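Long-range contacts in putative Zn-dependent exopeptidase (Bacteroides vulgatus ATCC 8482, PDB 3GUX), which probably acts as a zinc-dependent aminopeptidase of peptidase family M28, removing residues from the N-termini of peptides: residues 84-89 with 156-161; 97-102 with 196-201. All blocks are in the same frame, centred on the assembly; numbering follows the deposited sequence.

Overall arrangement
Both contacts belong to one mixed beta sheet, whose strands run in the order 66-75, 81-91, 152-158, 98-104, 198-203, 265-269. Contact 1 is an antiparallel pairing and contact 2 a parallel one; their centres lie about 15 Å apart. Neighbouring strands 152-158 and 98-104 join them: Val156 N lies 2.9 Å from Leu101 O, a probable hydrogen bond, while Val156 CG2 packs on Leu100 CD1 at 3.5 Å and Phe158 CE2 on Cys102 CB at 3.6 Å. Glu161 N donates a hydrogen bond to the carboxylate OD2 of Asp106, so the loops after the C-terminal ends of strands 152-158 and 98-104 meet. M28 relatives carry their metal site on such loops, so the active site probably lies there.

Contact 1: residues 84-89 with 156-161; sequences SRNIIG and VFFDSE
Asp159 turns its carboxylate across to the start of segment 84-89, where OD2 accepts the backbone N-H of Arg85 at 2.7 Å through the anti lone pair, the one pointing away from OD1. CG, anti to the backbone N (chi1 -160°), carries the carboxylate across to the Ser84-Arg85 backbone. The amide of Asn86 answers in the other direction: its OD1 accepts Asp159 N at 2.9 Å, almost straight at the hydrogen (172°), and the same oxygen sits at the edge of the Phe158 ring. Asn86 ND2 is held by Gln70 and by the carbonyl of Gly181, which fixes the amide's rotation. Beside the carboxylate, Ser84 OG and Ser160 OG share a hydrogen bond of 2.6 Å.

Further along, strand 81-91 joins strand 152-158 antiparallel, at 168°, within the mixed sheet, between strands 66-75 and 98-104. Ile87 and Phe157 form a hydrogen-bonded pair, Ile87 N to Phe157 O at 2.9 Å and Phe157 N to Ile87 O at 2.8 Å, and Ile87 CB lies 4.2 Å from Phe157 CD2 on the face packed by Leu56 and Leu60 of helix 47-62. On the other face Ile88 and Val156, a non-hydrogen-bonded pair, lie side by side and point the same way; their CG2 methyls press together at 3.4 Å, tighter than usual.

Side-chain acceptors thus carry on the pairing where strand 156-158 gives way to loop. The buried carboxylate is gripped at both oxygens, OD2 by Arg85 N and OD1 by His49 NE2, with a weak bond from Ser160 N to OD1, a partnership likely to stabilise its negative charge.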
loop_
_atom_site.group_PDB
_atom_site.type_symbol
_atom_site.label_atom_id
_atom_site.label_comp_id
_atom_site.label_asym_id
_atom_site.label_seq_id
_atom_site.Cartn_x
_atom_site.Cartn_y
_atom_site.Cartn_z
ATOM N N SER A 84 1.882 -18.529 2.386
ATOM C CA SER A 84 1.870 -17.096 2.128
ATOM C C SER A 84 2.133 -16.733 0.667
ATOM O O SER A 84 2.736 -17.482 -0.102
ATOM C CB SER A 84 2.896 -16.461 3.097
ATOM O OG SER A 84 2.639 -15.099 3.399
ATOM N N ARG A 85 1.601 -15.593 0.245
ATOM C CA ARG A 85 1.813 -15.115 -1.110
ATOM C C ARG A 85 1.884 -13.597 -1.200
ATOM O O ARG A 85 0.842 -12.938 -1.236
ATOM C CB ARG A 85 0.689 -15.610 -2.006
ATOM C CG ARG A 85 0.888 -15.192 -3.452
ATOM C CD ARG A 85 -0.294 -15.463 -4.301
ATOM N NE ARG A 85 0.014 -15.043 -5.667
ATOM C CZ ARG A 85 -0.769 -15.240 -6.714
ATOM N NH1 ARG A 85 -1.948 -15.860 -6.557
ATOM N NH2 ARG A 85 -0.366 -14.824 -7.927
ATOM N N ASN A 86 3.099 -13.043 -1.233
ATOM C CA ASN A 86 3.267 -11.603 -1.461
ATOM C C ASN A 86 3.073 -11.377 -2.964
ATOM O O ASN A 86 3.627 -12.116 -3.762
ATOM C CB ASN A 86 4.662 -11.109 -1.064
ATOM C CG ASN A 86 4.875 -11.028 0.425
ATOM O OD1 ASN A 86 3.940 -10.837 1.198
ATOM N ND2 ASN A 86 6.141 -11.155 0.843
ATOM N N ILE A 87 2.352 -10.327 -3.355
ATOM C CA ILE A 87 2.032 -10.045 -4.778
ATOM C C ILE A 87 2.621 -8.693 -5.177
ATOM O O ILE A 87 2.340 -7.705 -4.530
ATOM C CB ILE A 87 0.503 -10.042 -5.002
ATOM C CG1 ILE A 87 -0.115 -11.345 -4.470
ATOM C CG2 ILE A 87 0.160 -9.828 -6.491
ATOM C CD1 ILE A 87 -1.616 -11.409 -4.494
ATOM N N ILE A 88 3.441 -8.642 -6.227
ATOM C CA ILE A 88 4.096 -7.394 -6.611
ATOM C C ILE A 88 3.830 -7.052 -8.082
ATOM O O ILE A 88 3.931 -7.918 -8.954
ATOM C CB ILE A 88 5.630 -7.408 -6.315
ATOM C CG1 ILE A 88 5.924 -7.835 -4.872
ATOM C CG2 ILE A 88 6.236 -6.032 -6.551
ATOM C CD1 ILE A 88 5.931 -9.348 -4.619
ATOM N N GLY A 89 3.463 -5.791 -8.336
ATOM C CA GLY A 89 3.216 -5.276 -9.688
ATOM C C GLY A 89 4.146 -4.097 -9.959
ATOM O O GLY A 89 4.067 -3.074 -9.285
ATOM N N VAL A 156 3.034 -3.299 -4.127
ATOM C CA VAL A 156 3.282 -4.555 -3.435
ATOM C C VAL A 156 2.200 -4.844 -2.393
ATOM O O VAL A 156 1.932 -4.004 -1.526
ATOM C CB VAL A 156 4.630 -4.528 -2.724
ATOM C CG1 VAL A 156 4.883 -5.854 -1.993
ATOM C CG2 VAL A 156 5.721 -4.251 -3.718
ATOM N N PHE A 157 1.533 -5.989 -2.530
ATOM C CA PHE A 157 0.562 -6.420 -1.550
ATOM C C PHE A 157 1.233 -7.472 -0.667
ATOM O O PHE A 157 1.575 -8.574 -1.128
ATOM C CB PHE A 157 -0.710 -6.976 -2.179
ATOM C CG PHE A 157 -1.352 -6.073 -3.213
ATOM C CD1 PHE A 157 -1.521 -4.707 -2.987
ATOM C CD2 PHE A 157 -1.895 -6.618 -4.373
ATOM C CE1 PHE A 157 -2.157 -3.892 -3.934
ATOM C CE2 PHE A 157 -2.516 -5.800 -5.337
ATOM C CZ PHE A 157 -2.649 -4.441 -5.112
ATOM N N PHE A 158 1.415 -7.115 0.602
ATOM C CA PHE A 158 2.003 -7.981 1.598
ATOM C C PHE A 158 0.982 -8.930 2.183
ATOM O O PHE A 158 -0.126 -8.520 2.480
ATOM C CB PHE A 158 2.572 -7.176 2.772
ATOM C CG PHE A 158 3.693 -6.268 2.398
ATOM C CD1 PHE A 158 4.824 -6.772 1.781
ATOM C CD2 PHE A 158 3.641 -4.926 2.716
ATOM C CE1 PHE A 158 5.876 -5.961 1.464
ATOM C CE2 PHE A 158 4.685 -4.097 2.384
ATOM C CZ PHE A 158 5.802 -4.607 1.754
ATOM N N ASP A 159 1.373 -10.188 2.356
ATOM C CA ASP A 159 0.531 -11.176 2.990
ATOM C C ASP A 159 0.954 -11.355 4.450
ATOM O O ASP A 159 1.917 -10.748 4.904
ATOM C CB ASP A 159 0.684 -12.493 2.218
ATOM C CG ASP A 159 -0.447 -13.471 2.434
ATOM O OD1 ASP A 159 -1.430 -13.187 3.169
ATOM O OD2 ASP A 159 -0.347 -14.561 1.829
ATOM N N SER A 160 0.169 -12.118 5.206
ATOM C CA SER A 160 0.529 -12.564 6.563
ATOM C C SER A 160 0.897 -11.463 7.541
ATOM O O SER A 160 1.828 -11.541 8.332
ATOM C CB SER A 160 1.655 -13.598 6.431
ATOM O OG SER A 160 1.211 -14.620 5.541
ATOM N N GLU A 161 0.109 -10.419 7.503
ATOM C CA GLU A 161 0.435 -9.239 8.248
ATOM C C GLU A 161 -0.210 -9.261 9.608
ATOM O O GLU A 161 0.398 -8.851 10.597
ATOM C CB GLU A 161 0.015 -8.027 7.378
ATOM C CG GLU A 161 0.527 -6.636 7.803
ATOM C CD GLU A 161 -0.326 -6.056 8.879
ATOM O OE1 GLU A 161 -1.485 -6.579 9.123
ATOM O OE2 GLU A 161 0.153 -5.067 9.463
#

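Contact 2: residues 97-102 with 196-201; sequences KRILLC and ARYGIL
Ile99 lays its CD1 methyl over one face of the Tyr198 ring, 3.7 Å from the centroid and 27° off the normal, a CH-pi contact displaced toward the CE2 rim. Tyr198 CG stands between its backbone N and carbonyl carbon (chi1 60°), which brings the ring face under the Ile99 methyl, while Ile200 CG1 lies in plane at its edge. On the same face of the sheet Leu101 and Ile200 run side by side, Leu101 CD2 to Ile200 CB at 3.8 Å. The opposite face carries Cys102, whose SG rests on Leu201 CD1 at 3.8 Å.

These side chains stand on two parallel neighbours of the central mixed sheet, the core of the phosphorylase/hydrolase-like fold. Leu100 grips the other strand twice, its N on Tyr198 O at 3.0 Å and its O on Ile200 N at 2.8 Å; Cys102 N on Ile200 O continues the series, and Arg197 N donates to Arg98 O at the N-terminal end of the pairing.

Outside the pair, helix 296-311 lies against Leu101 and Tyr198, and helix 223-236 against Tyr198 and Ile200. The chain's C-terminus ties down the polar ends: Glu313 pairs with Tyr198 OH and forms a salt bridge with Arg197, and the terminal carboxylate of Lys314 pairs with Lys97. Were Tyr198 replaced by an alanine, the Ile99 methyl would probably lose its aromatic partner and Glu313 a hydroxyl to pair with. Arg98 turns elsewhere, to a salt bridge with Asp154 on strand 152-158.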
loop_
_atom_site.group_PDB
_atom_site.type_symbol
_atom_site.label_atom_id
_atom_site.label_comp_id
_atom_site.label_asym_id
_atom_site.label_seq_id
_atom_site.Cartn_x
_atom_site.Cartn_y
_atom_site.Cartn_z
ATOM N N LYS A 97 14.994 4.913 -10.851
ATOM C CA LYS A 97 14.233 5.884 -10.051
ATOM C C LYS A 97 12.805 5.346 -9.822
ATOM O O LYS A 97 12.031 5.260 -10.781
ATOM C CB LYS A 97 14.154 7.255 -10.736
ATOM C CG LYS A 97 15.467 7.991 -10.992
ATOM C CD LYS A 97 15.129 9.429 -11.445
ATOM C CE LYS A 97 16.338 10.253 -11.831
ATOM N NZ LYS A 97 15.937 11.671 -12.055
ATOM N N ARG A 98 12.449 5.000 -8.575
ATOM C CA ARG A 98 11.107 4.420 -8.267
ATOM C C ARG A 98 10.472 4.848 -6.943
ATOM O O ARG A 98 11.166 5.250 -6.008
ATOM C CB ARG A 98 11.180 2.887 -8.221
ATOM C CG ARG A 98 12.053 2.240 -9.266
ATOM C CD ARG A 98 12.056 0.741 -9.164
ATOM N NE ARG A 98 10.801 0.121 -9.566
ATOM C CZ ARG A 98 10.369 0.016 -10.826
ATOM N NH1 ARG A 98 11.057 0.521 -11.851
ATOM N NH2 ARG A 98 9.206 -0.584 -11.070
ATOM N N ILE A 99 9.140 4.749 -6.878
ATOM C CA ILE A 99 8.388 4.964 -5.639
ATOM C C ILE A 99 7.684 3.647 -5.299
ATOM O O ILE A 99 7.106 2.994 -6.169
ATOM C CB ILE A 99 7.348 6.097 -5.693
ATOM C CG1 ILE A 99 7.981 7.430 -6.110
ATOM C CG2 ILE A 99 6.633 6.201 -4.314
ATOM C CD1 ILE A 99 9.135 7.916 -5.221
ATOM N N LEU A 100 7.784 3.222 -4.046
ATOM C CA LEU A 100 7.100 1.998 -3.609
ATOM C C LEU A 100 5.748 2.354 -3.042
ATOM O O LEU A 100 5.651 3.277 -2.261
ATOM C CB LEU A 100 7.903 1.260 -2.532
ATOM C CG LEU A 100 7.229 0.066 -1.838
ATOM C CD1 LEU A 100 6.763 -0.994 -2.821
ATOM C CD2 LEU A 100 8.188 -0.495 -0.868
ATOM N N LEU A 101 4.713 1.617 -3.434
ATOM C CA LEU A 101 3.387 1.774 -2.882
ATOM C C LEU A 101 2.984 0.405 -2.357
ATOM O O LEU A 101 3.065 -0.566 -3.093
ATOM C CB LEU A 101 2.365 2.223 -3.922
ATOM C CG LEU A 101 2.589 3.563 -4.623
ATOM C CD1 LEU A 101 1.417 3.843 -5.562
ATOM C CD2 LEU A 101 2.760 4.698 -3.615
ATOM N N CYS A 102 2.517 0.326 -1.119
ATOM C CA CYS A 102 2.165 -0.967 -0.538
ATOM C C CYS A 102 1.004 -0.943 0.449
ATOM O O CYS A 102 0.565 0.112 0.934
ATOM C CB CYS A 102 3.412 -1.563 0.104
ATOM S SG CYS A 102 4.203 -0.504 1.308
ATOM N N ALA A 196 13.962 1.918 -3.762
ATOM C CA ALA A 196 12.960 2.905 -4.149
ATOM C C ALA A 196 13.333 4.186 -3.409
ATOM O O ALA A 196 13.940 4.128 -2.344
ATOM C CB ALA A 196 11.579 2.443 -3.781
ATOM N N ARG A 197 13.007 5.335 -3.985
ATOM C CA ARG A 197 13.295 6.634 -3.374
ATOM C C ARG A 197 12.663 6.671 -1.985
ATOM O O ARG A 197 13.297 7.056 -1.010
ATOM C CB ARG A 197 12.779 7.757 -4.279
ATOM C CG ARG A 197 13.008 9.170 -3.789
ATOM C CD ARG A 197 12.508 10.178 -4.813
ATOM N NE ARG A 197 13.345 10.151 -6.019
ATOM C CZ ARG A 197 13.141 10.861 -7.135
ATOM N NH1 ARG A 197 12.096 11.683 -7.254
ATOM N NH2 ARG A 197 13.997 10.742 -8.155
ATOM N N TYR A 198 11.404 6.274 -1.913
ATOM C CA TYR A 198 10.713 6.133 -0.642
ATOM C C TYR A 198 9.519 5.281 -0.929
ATOM O O TYR A 198 9.281 4.940 -2.086
ATOM C CB TYR A 198 10.313 7.481 -0.048
ATOM C CG TYR A 198 9.377 8.301 -0.915
ATOM C CD1 TYR A 198 7.998 8.156 -0.830
ATOM C CD2 TYR A 198 9.881 9.237 -1.802
ATOM C CE1 TYR A 198 7.153 8.930 -1.631
ATOM C CE2 TYR A 198 9.056 10.010 -2.602
ATOM C CZ TYR A 198 7.706 9.848 -2.515
ATOM O OH TYR A 198 6.921 10.617 -3.308
ATOM N N GLY A 199 8.803 4.910 0.125
ATOM C CA GLY A 199 7.606 4.088 0.031
ATOM C C GLY A 199 6.406 4.704 0.719
ATOM O O GLY A 199 6.567 5.509 1.624
ATOM N N ILE A 200 5.203 4.368 0.241
ATOM C CA ILE A 200 3.965 4.808 0.871
ATOM C C ILE A 200 3.156 3.555 1.179
ATOM O O ILE A 200 2.863 2.791 0.282
ATOM C CB ILE A 200 3.098 5.747 0.012
ATOM C CG1 ILE A 200 3.884 6.975 -0.443
ATOM C CG2 ILE A 200 1.866 6.174 0.803
ATOM C CD1 ILE A 200 3.084 7.950 -1.304
ATOM N N LEU A 201 2.846 3.340 2.452
ATOM C CA LEU A 201 2.016 2.255 2.882
ATOM C C LEU A 201 0.628 2.799 3.155
ATOM O O LEU A 201 0.490 3.803 3.868
ATOM C CB LEU A 201 2.587 1.598 4.147
ATOM C CG LEU A 201 1.741 0.523 4.839
ATOM C CD1 LEU A 201 1.507 -0.732 3.969
ATOM C CD2 LEU A 201 2.395 0.141 6.188
#